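Local coordinates for protein BCL9 homolog (Drosophila melanogaster, PDB 3ZPV), which acts in Wnt signal transduction as a nuclear protein with transcription coactivator activity, seen here as its short HD1 domain bound to another protein, at residues Phe8-Thr12 against Gln13-Lys17. Numbering follows the deposited sequence.
Sequences FVFST and QLANK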
loop_
_atom_site.group_PDB
_atom_site.type_symbol
_atom_site.label_atom_id
_atom_site.label_comp_id
_atom_site.label_asym_id
_atom_site.label_seq_id
_atom_site.Cartn_x
_atom_site.Cartn_y
_atom_site.Cartn_z
ATOM N N PHE L 8 7.840 7.021 -0.409
ATOM C CA PHE L 8 8.082 6.231 0.765
ATOM C C PHE L 8 7.350 4.930 0.583
ATOM O O PHE L 8 6.113 4.916 0.339
ATOM C CB PHE L 8 7.611 6.965 1.996
ATOM C CG PHE L 8 8.303 8.266 2.198
ATOM C CD1 PHE L 8 7.870 9.404 1.532
ATOM C CD2 PHE L 8 9.400 8.370 3.048
ATOM C CE1 PHE L 8 8.495 10.634 1.722
ATOM C CE2 PHE L 8 10.037 9.599 3.241
ATOM C CZ PHE L 8 9.574 10.733 2.584
ATOM N N VAL L 9 8.102 3.830 0.698
ATOM C CA VAL L 9 7.579 2.505 0.400
ATOM C C VAL L 9 7.110 1.806 1.669
ATOM O O VAL L 9 7.818 1.752 2.648
ATOM C CB VAL L 9 8.637 1.651 -0.275
ATOM C CG1 VAL L 9 8.121 0.249 -0.534
ATOM C CG2 VAL L 9 9.064 2.278 -1.595
ATOM N N PHE L 10 5.896 1.269 1.644
ATOM C CA PHE L 10 5.320 0.603 2.796
ATOM C C PHE L 10 4.972 -0.810 2.429
ATOM O O PHE L 10 4.233 -1.051 1.458
ATOM C CB PHE L 10 4.000 1.267 3.219
ATOM C CG PHE L 10 4.150 2.641 3.815
ATOM C CD1 PHE L 10 4.307 3.749 2.991
ATOM C CD2 PHE L 10 4.079 2.828 5.179
ATOM C CE1 PHE L 10 4.433 5.013 3.539
ATOM C CE2 PHE L 10 4.204 4.085 5.724
ATOM C CZ PHE L 10 4.387 5.183 4.909
ATOM N N SER L 11 5.435 -1.756 3.247
ATOM C CA SER L 11 4.877 -3.117 3.201
ATOM C C SER L 11 3.509 -3.090 3.866
ATOM O O SER L 11 3.124 -2.090 4.462
ATOM C CB SER L 11 5.794 -4.061 3.922
ATOM O OG SER L 11 5.805 -3.757 5.299
ATOM N N THR L 12 2.737 -4.149 3.717
ATOM C CA THR L 12 1.447 -4.241 4.382
ATOM C C THR L 12 1.613 -4.027 5.875
ATOM O O THR L 12 0.864 -3.269 6.501
ATOM C CB THR L 12 0.786 -5.598 4.146
ATOM O OG1 THR L 12 0.443 -5.723 2.767
ATOM C CG2 THR L 12 -0.496 -5.777 5.020
ATOM N N GLN L 13 2.606 -4.688 6.450
ATOM C CA GLN L 13 2.835 -4.614 7.896
ATOM C C GLN L 13 3.118 -3.185 8.312
ATOM O O GLN L 13 2.539 -2.663 9.264
ATOM C CB GLN L 13 3.992 -5.534 8.266
ATOM C CG GLN L 13 4.194 -5.811 9.751
ATOM C CD GLN L 13 5.597 -6.439 9.939
ATOM O OE1 GLN L 13 5.788 -7.399 9.267
ATOM N NE2 GLN L 13 6.575 -5.914 10.737
ATOM N N LEU L 14 4.026 -2.549 7.592
ATOM C CA LEU L 14 4.415 -1.178 7.900
ATOM C C LEU L 14 3.230 -0.191 7.713
ATOM O O LEU L 14 3.037 0.701 8.529
ATOM C CB LEU L 14 5.604 -0.773 7.039
ATOM C CG LEU L 14 6.408 0.427 7.535
ATOM C CD1 LEU L 14 7.048 0.117 8.874
ATOM C CD2 LEU L 14 7.471 0.808 6.514
ATOM N N ALA L 15 2.426 -0.388 6.676
ATOM C CA ALA L 15 1.273 0.472 6.476
ATOM C C ALA L 15 0.248 0.300 7.602
ATOM O O ALA L 15 -0.349 1.276 8.053
ATOM C CB ALA L 15 0.624 0.196 5.121
ATOM N N ASN L 16 0.027 -0.945 8.011
ATOM C CA ASN L 16 -0.881 -1.246 9.113
ATOM C C ASN L 16 -0.430 -0.611 10.421
ATOM O O ASN L 16 -1.250 -0.002 11.125
ATOM C CB ASN L 16 -1.061 -2.765 9.270
ATOM C CG ASN L 16 -2.066 -3.341 8.281
ATOM O OD1 ASN L 16 -2.872 -2.613 7.684
ATOM N ND2 ASN L 16 -2.001 -4.639 8.082
ATOM N N LYS L 17 0.860 -0.717 10.745
ATOM C CA LYS L 17 1.380 -0.078 11.958
ATOM C C LYS L 17 1.318 1.435 11.883
ATOM O O LYS L 17 0.956 2.101 12.865
ATOM C CB LYS L 17 2.808 -0.529 12.262
ATOM C CG LYS L 17 2.836 -1.775 13.122
ATOM C CD LYS L 17 4.191 -2.472 13.155
ATOM C CE LYS L 17 3.979 -3.860 13.786
ATOM N NZ LYS L 17 5.145 -4.766 13.681
#
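With its OG held between the backbone N and the carbonyl carbon (chi1 67°), Ser11 points its hydroxyl forward to the backbone N of Leu14, while Phe10, its CG beside the backbone N (chi1 -70°), places CD2 of its ring beside Leu14 and Ala15. Ser11 OG accepts from Leu14 N at 3.1 Å in a nearly straight bond (N-H...O 166°), and Ser11 O receives Ala15 N at 2.9 Å, so one residue takes up two amides of the first turn. Thr12 O continues the pattern by accepting from Asn16 N. Replacing Ser11 by alanine would remove OG, and Leu14 N would probably be left without its capping acceptor. On the apolar side, the Phe10 ring brings CD2 to 4.1 Å from Leu14 CG, with the carbonyl carbon of Leu14 at the ring edge, and Phe10 CB rests 4.0 Å from Ala15 CB. His34 of helix 30-35 meets the same ring edge-to-face. Thr12 and Asn16 lie side by side, Thr12 CG2 3.6 Å from Asn16 ND2, and their polar ends serve the other protein chain: Thr12 OG1 bonds an aromatic side chain there, and Asn16 OD1 and ND2 bond its backbone. Strand 8-10, which pairs in parallel with a strand of that chain, thus runs into helix 12-23 at a classical serine N-cap within the HD1 domain.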